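Local coordinates for carbon monoxide oxidation system transcription regulator CooA-1 (Carboxydothermus hydrogenoformans, PDB 6CPB), which senses carbon monoxide through a heme-binding domain, the part modelled here, and probably acts as a DNA-binding transcription regulator of carbon monoxide oxidation, at residues G19-F24 with T90-D95; R54-Y59 with F82-E87. All blocks are in the same frame, centred on the assembly; numbering follows the deposited sequence.

Contact 1 (G19-F24 with T90-D95); sequences GVLKEF and TILYTD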
ATOM      1  N   GLY A  19       4.423 -20.668  16.167  1.00 15.66           N
ATOM      2  CA  GLY A  19       3.037 -20.952  16.499  1.00 16.60           C
ATOM      3  C   GLY A  19       2.065 -20.174  15.634  1.00 15.45           C
ATOM      4  O   GLY A  19       1.093 -20.726  15.115  1.00 16.77           O
ATOM      5  N   VAL A  20       2.316 -18.877  15.459  1.00 14.70           N
ATOM      6  CA  VAL A  20       1.375 -18.087  14.683  1.00 15.01           C
ATOM      7  C   VAL A  20       1.405 -18.498  13.214  1.00 14.06           C
ATOM      8  O   VAL A  20       0.374 -18.470  12.536  1.00 14.57           O
ATOM      9  CB  VAL A  20       1.591 -16.579  14.915  1.00 17.49           C
ATOM     10  CG1 VAL A  20       2.913 -16.119  14.364  1.00 17.34           C
ATOM     11  CG2 VAL A  20       0.445 -15.784  14.327  1.00 19.50           C
ATOM     12  N   LEU A  21       2.561 -18.938  12.710  1.00 14.05           N
ATOM     13  CA  LEU A  21       2.628 -19.380  11.323  1.00 13.65           C
ATOM     14  C   LEU A  21       1.825 -20.655  11.093  1.00 14.01           C
ATOM     15  O   LEU A  21       1.371 -20.896   9.966  1.00 14.97           O
ATOM     16  CB  LEU A  21       4.080 -19.542  10.885  1.00 14.75           C
ATOM     17  CG  LEU A  21       4.838 -18.213  10.776  1.00 15.88           C
ATOM     18  CD1 LEU A  21       6.340 -18.440  10.696  1.00 19.62           C
ATOM     19  CD2 LEU A  21       4.353 -17.386   9.586  1.00 16.74           C
ATOM     20  N   LYS A  22       1.617 -21.470  12.136  1.00 15.58           N
ATOM     21  CA  LYS A  22       0.767 -22.651  12.008  1.00 18.58           C
ATOM     22  C   LYS A  22      -0.686 -22.288  11.738  1.00 17.95           C
ATOM     23  O   LYS A  22      -1.459 -23.155  11.316  1.00 21.09           O
ATOM     24  CB  LYS A  22       0.838 -23.504  13.273  1.00 22.97           C
ATOM     25  CG  LYS A  22       2.150 -24.223  13.460  1.00 29.05           C
ATOM     26  CD  LYS A  22       2.170 -24.989  14.778  1.00 34.13           C
ATOM     27  CE  LYS A  22       3.546 -25.543  15.067  1.00 38.50           C
ATOM     28  NZ  LYS A  22       3.580 -26.235  16.379  1.00 42.05           N
ATOM     29  N   GLU A  23      -1.083 -21.038  11.973  1.00 15.97           N
ATOM     30  CA  GLU A  23      -2.441 -20.615  11.663  1.00 17.77           C
ATOM     31  C   GLU A  23      -2.671 -20.503  10.170  1.00 18.52           C
ATOM     32  O   GLU A  23      -3.821 -20.540   9.729  1.00 23.36           O
ATOM     33  CB  GLU A  23      -2.722 -19.263  12.304  1.00 18.09           C
ATOM     34  CG  GLU A  23      -2.644 -19.295  13.815  1.00 18.30           C
ATOM     35  CD  GLU A  23      -2.941 -17.951  14.435  1.00 22.81           C
ATOM     36  OE1 GLU A  23      -3.678 -17.155  13.821  1.00 24.30           O
ATOM     37  OE2 GLU A  23      -2.437 -17.695  15.548  1.00 24.74           O
ATOM     38  N   PHE A  24      -1.606 -20.354   9.392  1.00 14.21           N
ATOM     39  CA  PHE A  24      -1.693 -20.218   7.944  1.00 12.37           C
ATOM     40  C   PHE A  24      -1.765 -21.597   7.298  1.00 13.00           C
ATOM     41  O   PHE A  24      -1.218 -22.578   7.808  1.00 16.89           O
ATOM     42  CB  PHE A  24      -0.440 -19.517   7.395  1.00 12.11           C
ATOM     43  CG  PHE A  24      -0.291 -18.059   7.775  1.00 12.13           C
ATOM     44  CD1 PHE A  24       0.019 -17.677   9.075  1.00 13.73           C
ATOM     45  CD2 PHE A  24      -0.402 -17.077   6.804  1.00 13.34           C
ATOM     46  CE1 PHE A  24       0.190 -16.337   9.388  1.00 15.58           C
ATOM     47  CE2 PHE A  24      -0.219 -15.741   7.116  1.00 14.43           C
ATOM     48  CZ  PHE A  24       0.072 -15.372   8.409  1.00 14.60           C
ATOM     49  N   THR A  90       6.144 -21.726  -2.840  1.00 10.50           N
ATOM     50  CA  THR A  90       5.269 -22.094  -1.735  1.00 10.38           C
ATOM     51  C   THR A  90       4.806 -20.826  -1.048  1.00 10.32           C
ATOM     52  O   THR A  90       5.610 -19.934  -0.783  1.00 11.26           O
ATOM     53  CB  THR A  90       6.004 -22.984  -0.725  1.00 11.90           C
ATOM     54  OG1 THR A  90       6.384 -24.202  -1.373  1.00 13.87           O
ATOM     55  CG2 THR A  90       5.128 -23.327   0.471  1.00 13.65           C
ATOM     56  N   ILE A  91       3.512 -20.770  -0.748  1.00 10.31           N
ATOM     57  CA  ILE A  91       2.940 -19.665   0.009  1.00 10.10           C
ATOM     58  C   ILE A  91       2.317 -20.177   1.298  1.00 10.17           C
ATOM     59  O   ILE A  91       1.938 -21.344   1.422  1.00 11.27           O
ATOM     60  CB  ILE A  91       1.897 -18.850  -0.768  1.00 11.23           C
ATOM     61  CG1 ILE A  91       0.579 -19.621  -0.893  1.00 12.19           C
ATOM     62  CG2 ILE A  91       2.459 -18.402  -2.111  1.00 11.63           C
ATOM     63  CD1 ILE A  91      -0.515 -18.867  -1.638  1.00 12.88           C
ATOM     64  N   LEU A  92       2.207 -19.258   2.255  1.00 10.24           N
ATOM     65  CA  LEU A  92       1.373 -19.402   3.442  1.00 10.38           C
ATOM     66  C   LEU A  92       0.248 -18.386   3.319  1.00 10.74           C
ATOM     67  O   LEU A  92       0.506 -17.231   2.979  1.00 12.93           O
ATOM     68  CB  LEU A  92       2.188 -19.113   4.710  1.00 11.46           C
ATOM     69  CG  LEU A  92       3.304 -20.110   5.012  1.00 15.15           C
ATOM     70  CD1 LEU A  92       4.032 -19.691   6.279  1.00 18.68           C
ATOM     71  CD2 LEU A  92       2.766 -21.535   5.153  1.00 19.30           C
ATOM     72  N   TYR A  93      -0.993 -18.791   3.604  1.00 10.78           N
ATOM     73  CA  TYR A  93      -2.109 -17.856   3.490  1.00 10.88           C
ATOM     74  C   TYR A  93      -3.099 -18.006   4.637  1.00 11.34           C
ATOM     75  O   TYR A  93      -3.234 -19.074   5.236  1.00 12.24           O
ATOM     76  CB  TYR A  93      -2.845 -17.985   2.142  1.00 11.89           C
ATOM     77  CG  TYR A  93      -3.521 -19.313   1.903  1.00 11.64           C
ATOM     78  CD1 TYR A  93      -2.828 -20.360   1.336  1.00 12.92           C
ATOM     79  CD2 TYR A  93      -4.856 -19.514   2.222  1.00 13.39           C
ATOM     80  CE1 TYR A  93      -3.430 -21.568   1.092  1.00 14.83           C
ATOM     81  CE2 TYR A  93      -5.476 -20.723   1.969  1.00 14.36           C
ATOM     82  CZ  TYR A  93      -4.747 -21.747   1.418  1.00 14.71           C
ATOM     83  OH  TYR A  93      -5.330 -22.962   1.162  1.00 16.94           O
ATOM     84  N   THR A  94      -3.805 -16.915   4.912  1.00 11.99           N
ATOM     85  CA  THR A  94      -4.869 -16.916   5.910  1.00 12.50           C
ATOM     86  C   THR A  94      -5.900 -15.863   5.520  1.00 12.47           C
ATOM     87  O   THR A  94      -5.633 -14.992   4.706  1.00 13.81           O
ATOM     88  CB  THR A  94      -4.298 -16.689   7.320  1.00 13.41           C
ATOM     89  OG1 THR A  94      -5.280 -17.030   8.303  1.00 15.87           O
ATOM     90  CG2 THR A  94      -3.875 -15.251   7.556  1.00 13.85           C
ATOM     91  N   ASP A  95      -7.092 -15.957   6.096  0.54 12.00           N
ATOM     92  CA  ASP A  95      -8.124 -14.979   5.782  0.54 12.12           C
ATOM     93  C   ASP A  95      -7.789 -13.624   6.400  0.54 12.33           C
ATOM     94  O   ASP A  95      -7.111 -13.535   7.427  0.54 13.04           O
ATOM     95  CB  ASP A  95      -9.481 -15.446   6.294  0.54 15.28           C
ATOM     96  CG  ASP A  95      -9.498 -15.618   7.790  0.54 16.75           C
ATOM     97  OD1 ASP A  95      -9.048 -16.680   8.264  0.54 17.85           O
ATOM     98  OD2 ASP A  95      -9.922 -14.676   8.494  0.54 17.79           O
TER
HETATM   99  O   HOH W   1      -5.716 -19.736   8.135  1.00 23.44           O

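Contact 2 (R54-Y59 with F82-E87); sequences RVYLAY and FIQAME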
ATOM      1  N   ARG A  54       4.794 -12.838  -9.569  1.00 10.08           N
ATOM      2  CA  ARG A  54       4.569 -11.621 -10.324  1.00 10.23           C
ATOM      3  C   ARG A  54       3.140 -11.170 -10.097  1.00 10.03           C
ATOM      4  O   ARG A  54       2.207 -11.950 -10.294  1.00 11.08           O
ATOM      5  CB  ARG A  54       4.817 -11.898 -11.811  1.00 11.74           C
ATOM      6  CG  ARG A  54       4.774 -10.671 -12.698  1.00 12.36           C
ATOM      7  CD  ARG A  54       5.171 -10.989 -14.128  1.00 14.16           C
ATOM      8  NE  ARG A  54       4.207 -11.864 -14.794  1.00 14.29           N
ATOM      9  CZ  ARG A  54       3.248 -11.457 -15.625  1.00 13.45           C
ATOM     10  NH1 ARG A  54       3.086 -10.177 -15.923  1.00 12.18           N
ATOM     11  NH2 ARG A  54       2.444 -12.351 -16.178  1.00 13.79           N
ATOM     12  N   VAL A  55       2.979  -9.905  -9.733  1.00  9.85           N
ATOM     13  CA  VAL A  55       1.677  -9.267  -9.596  1.00  9.65           C
ATOM     14  C   VAL A  55       1.462  -8.446 -10.857  1.00  9.60           C
ATOM     15  O   VAL A  55       2.347  -7.682 -11.255  1.00 10.59           O
ATOM     16  CB  VAL A  55       1.628  -8.367  -8.350  1.00  9.76           C
ATOM     17  CG1 VAL A  55       0.258  -7.757  -8.194  1.00 10.54           C
ATOM     18  CG2 VAL A  55       2.006  -9.155  -7.103  1.00 10.83           C
ATOM     19  N   TYR A  56       0.306  -8.605 -11.497  1.00  9.52           N
ATOM     20  CA  TYR A  56       0.089  -7.934 -12.771  1.00 10.20           C
ATOM     21  C   TYR A  56      -1.387  -7.642 -13.000  1.00  9.93           C
ATOM     22  O   TYR A  56      -2.278  -8.179 -12.327  1.00 10.53           O
ATOM     23  CB  TYR A  56       0.666  -8.759 -13.932  1.00 10.73           C
ATOM     24  CG  TYR A  56       0.008 -10.091 -14.197  1.00 10.77           C
ATOM     25  CD1 TYR A  56       0.354 -11.216 -13.465  1.00 11.58           C
ATOM     26  CD2 TYR A  56      -0.927 -10.237 -15.203  1.00 11.68           C
ATOM     27  CE1 TYR A  56      -0.218 -12.440 -13.721  1.00 12.35           C
ATOM     28  CE2 TYR A  56      -1.511 -11.473 -15.472  1.00 12.26           C
ATOM     29  CZ  TYR A  56      -1.152 -12.569 -14.729  1.00 12.75           C
ATOM     30  OH  TYR A  56      -1.733 -13.803 -14.964  1.00 15.90           O
ATOM     31  N   LEU A  57      -1.627  -6.752 -13.962  1.00 10.91           N
ATOM     32  CA  LEU A  57      -2.961  -6.430 -14.440  1.00 11.15           C
ATOM     33  C   LEU A  57      -3.067  -6.902 -15.883  1.00 11.32           C
ATOM     34  O   LEU A  57      -2.161  -6.672 -16.679  1.00 12.97           O
ATOM     35  CB  LEU A  57      -3.196  -4.911 -14.362  1.00 13.02           C
ATOM     36  CG  LEU A  57      -4.469  -4.267 -14.928  1.00 14.71           C
ATOM     37  CD1 LEU A  57      -4.699  -2.905 -14.305  1.00 17.96           C
ATOM     38  CD2 LEU A  57      -4.397  -4.056 -16.450  1.00 17.03           C
ATOM     39  N   ALA A  58      -4.174  -7.547 -16.222  1.00 11.87           N
ATOM     40  CA  ALA A  58      -4.494  -7.907 -17.591  1.00 11.92           C
ATOM     41  C   ALA A  58      -5.923  -7.474 -17.844  1.00 12.26           C
ATOM     42  O   ALA A  58      -6.812  -7.749 -17.032  1.00 14.21           O
ATOM     43  CB  ALA A  58      -4.361  -9.412 -17.813  1.00 13.34           C
ATOM     44  N   TYR A  59      -6.150  -6.799 -18.962  1.00 12.22           N
ATOM     45  CA  TYR A  59      -7.469  -6.279 -19.287  1.00 12.44           C
ATOM     46  C   TYR A  59      -7.484  -6.047 -20.785  1.00 11.88           C
ATOM     47  O   TYR A  59      -6.540  -5.455 -21.325  1.00 12.39           O
ATOM     48  CB  TYR A  59      -7.692  -4.963 -18.555  1.00 13.63           C
ATOM     49  CG  TYR A  59      -9.032  -4.326 -18.778  1.00 13.21           C
ATOM     50  CD1 TYR A  59     -10.188  -4.863 -18.244  1.00 15.61           C
ATOM     51  CD2 TYR A  59      -9.139  -3.158 -19.490  1.00 14.38           C
ATOM     52  CE1 TYR A  59     -11.418  -4.249 -18.428  1.00 17.64           C
ATOM     53  CE2 TYR A  59     -10.356  -2.541 -19.681  1.00 15.81           C
ATOM     54  CZ  TYR A  59     -11.491  -3.082 -19.150  1.00 16.97           C
ATOM     55  OH  TYR A  59     -12.691  -2.424 -19.344  1.00 19.66           O
ATOM     56  N   PHE A  82      -3.836  -9.942 -10.708  1.00 10.32           N
ATOM     57  CA  PHE A  82      -3.437 -11.315 -10.949  1.00 10.38           C
ATOM     58  C   PHE A  82      -2.090 -11.558 -10.293  1.00  9.92           C
ATOM     59  O   PHE A  82      -1.255 -10.656 -10.200  1.00 10.20           O
ATOM     60  CB  PHE A  82      -3.237 -11.562 -12.457  1.00 11.20           C
ATOM     61  CG  PHE A  82      -4.492 -11.492 -13.299  1.00 12.27           C
ATOM     62  CD1 PHE A  82      -5.028 -10.282 -13.701  1.00 13.33           C
ATOM     63  CD2 PHE A  82      -5.113 -12.654 -13.719  1.00 13.80           C
ATOM     64  CE1 PHE A  82      -6.180 -10.246 -14.497  1.00 15.16           C
ATOM     65  CE2 PHE A  82      -6.251 -12.618 -14.492  1.00 16.22           C
ATOM     66  CZ  PHE A  82      -6.777 -11.416 -14.891  1.00 16.20           C
ATOM     67  N   ILE A  83      -1.868 -12.799  -9.873  1.00 10.02           N
ATOM     68  CA  ILE A  83      -0.609 -13.205  -9.259  1.00 10.55           C
ATOM     69  C   ILE A  83      -0.189 -14.530  -9.876  1.00 10.17           C
ATOM     70  O   ILE A  83      -0.966 -15.489  -9.866  1.00 10.89           O
ATOM     71  CB  ILE A  83      -0.710 -13.316  -7.726  1.00 12.03           C
ATOM     72  CG1 ILE A  83      -1.125 -11.965  -7.103  1.00 13.59           C
ATOM     73  CG2 ILE A  83       0.639 -13.716  -7.142  1.00 15.11           C
ATOM     74  CD1 ILE A  83      -2.503 -11.929  -6.613  1.00 17.16           C
ATOM     75  N   GLN A  84       1.040 -14.578 -10.400  1.00 10.41           N
ATOM     76  CA  GLN A  84       1.581 -15.736 -11.106  1.00 11.29           C
ATOM     77  C   GLN A  84       2.937 -16.149 -10.540  1.00 11.02           C
ATOM     78  O   GLN A  84       3.783 -15.306 -10.245  1.00 11.73           O
ATOM     79  CB  GLN A  84       1.735 -15.402 -12.595  1.00 12.10           C
ATOM     80  CG  GLN A  84       2.389 -16.507 -13.412  1.00 13.53           C
ATOM     81  CD  GLN A  84       2.569 -16.108 -14.838  1.00 18.18           C
ATOM     82  OE1 GLN A  84       3.084 -15.026 -15.124  1.00 22.44           O
ATOM     83  NE2 GLN A  84       2.138 -16.962 -15.752  1.00 21.38           N
ATOM     84  N   ALA A  85       3.162 -17.456 -10.432  1.00 10.52           N
ATOM     85  CA  ALA A  85       4.462 -17.955  -9.990  1.00 11.26           C
ATOM     86  C   ALA A  85       5.502 -17.796 -11.100  1.00 11.15           C
ATOM     87  O   ALA A  85       5.269 -18.192 -12.245  1.00 12.11           O
ATOM     88  CB  ALA A  85       4.347 -19.425  -9.607  1.00 10.93           C
ATOM     89  N   MET A  86       6.664 -17.254 -10.752  1.00 10.91           N
ATOM     90  CA  MET A  86       7.761 -17.097 -11.700  1.00 11.52           C
ATOM     91  C   MET A  86       8.751 -18.249 -11.628  1.00 12.30           C
ATOM     92  O   MET A  86       9.611 -18.392 -12.502  1.00 13.72           O
ATOM     93  CB  MET A  86       8.484 -15.773 -11.449  1.00 12.19           C
ATOM     94  CG  MET A  86       7.573 -14.585 -11.635  1.00 12.55           C
ATOM     95  SD  MET A  86       8.403 -12.992 -11.529  1.00 13.26           S
ATOM     96  CE  MET A  86       9.163 -12.942 -13.141  1.00 14.28           C
ATOM     97  N   GLU A  87       8.633 -19.067 -10.596  1.00 13.47           N
ATOM     98  CA  GLU A  87       9.387 -20.294 -10.392  1.00 13.61           C
ATOM     99  C   GLU A  87       8.551 -21.111  -9.419  1.00 12.97           C
ATOM    100  O   GLU A  87       7.547 -20.625  -8.894  1.00 12.45           O
ATOM    101  CB  GLU A  87      10.764 -20.006  -9.808  1.00 16.37           C
ATOM    102  CG  GLU A  87      10.697 -19.220  -8.553  1.00 19.97           C
ATOM    103  CD  GLU A  87      11.863 -18.293  -8.348  1.00 25.05           C
ATOM    104  OE1 GLU A  87      12.174 -17.528  -9.288  1.00 30.70           O
ATOM    105  OE2 GLU A  87      12.420 -18.298  -7.224  1.00 23.41           O
TER

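Contact 1 (G19-F24 with T90-D95)
Phe24 lays its ring beside strand 90-95, and Thr94 covers part of one face: the methyl CG2 stands 4.1 Å from the centroid of the Phe24 ring, above the rim on the CE2 side. CD2 of the same ring rests on the peptide between Leu92 and Tyr93, while Phe24 CB meets Leu92 CB at 3.8 Å. Farther along, the two leucines cross at about a right angle, Leu21 CD2 lying 4.0 Å from Leu92 CD1. No direct hydrogen bond joins the segments; one water bridges them, donating to Glu23 O at 2.6 Å and bonded to Thr94 OG1 at 2.7 Å. With CG anti to its carbonyl carbon (chi1 -68°), Phe24 brings an edge of the ring toward Val20 O. Phe24 N closes the turn on Leu21 O at 3.1 Å. A serine in place of Phe24 would probably leave the Thr94 methyl without the ring face it lies over and open a gap beside Ile102. Asn98 ND2 binds both Thr94 OG1 and Glu23 OE1, tying the two segments to helix 96-105, whose Ile102 packs on Val20, Glu23 and Phe24. Beyond the turn the chain enters strand 25-29, which pairs with strand 89-95 on the flank away from strand 44-50.

Contact 2 (R54-Y59 with F82-E87)
Arg54 pairs with Gln84 and Tyr56 with Phe82 through four backbone hydrogen bonds, two in each antiparallel hydrogen-bonded pair. Between them Val55 and Ile83 form a non-hydrogen-bonded pair, in which Ile83 CA approaches Arg54 O and Val55 CA approaches Phe82 O, each at 3.3 Å as a CA-H...O contact.

A polar side-chain bond reinforces the first pair. Arg54 and Gln84 run side by side, and Arg54 NH2 donates to Gln84 OE1 at 2.9 Å; the oxygen lies in the guanidinium plane, but the donor stands 36° out of the amide carbonyl plane. Arg54 NE reaches the same oxygen only weakly. NH1 turns to Glu63 in a salt bridge and to Thr65, while Gln84 NE2 binds Lys32 O, so each group has a partner beyond the pair.

These strands are the central pair of a four-stranded antiparallel sheet of the cyclic nucleotide-binding (cupin-type) beta roll, between strands 34-36 and 62-70. Leu57 and Tyr59 pack on Asn129 of the second subunit.

Aromatic packing fills the face bearing Arg54, Tyr56, Phe82 and Gln84. With CG between backbone N and carbonyl carbon (chi1 66°), the Tyr56 ring is set over Phe82 CB, 3.3 Å from its centroid; Arg54 NH2 lies over the other face. The Tyr56 and Phe82 rings are close to parallel (17°) but displaced, centroids 5.1 Å apart, so little of one lies over the other.

At the ends, Phe82 CE1 touches Ala58 CB at 3.9 Å and Met86 SD rests on Arg54 CB. On the opposite face Val55 CG2 meets Ile83 CG1 at 4.2 Å, and both residues pack on Phe75.

Overall arrangement
Both contacts are partly buried, and their centres lie about 21 Å apart, each using a different four-stranded sheet of the beta roll. Contact 2 joins neighbouring strands within one sheet, so backbone pairing carries it, with a layer of aromatic and hydrogen-bonded side chains on one face. Contact 1 sets the end of a short helix and the turn after it against a strand of the other sheet and relies on apolar packing and a water bridge. It lies farther from the centre of the chain, 14 Å against 10 Å between centres, and only contact 2 reaches the second subunit. Strand 82-85 of contact 2 is followed in the chain by strand 89-95 of contact 1.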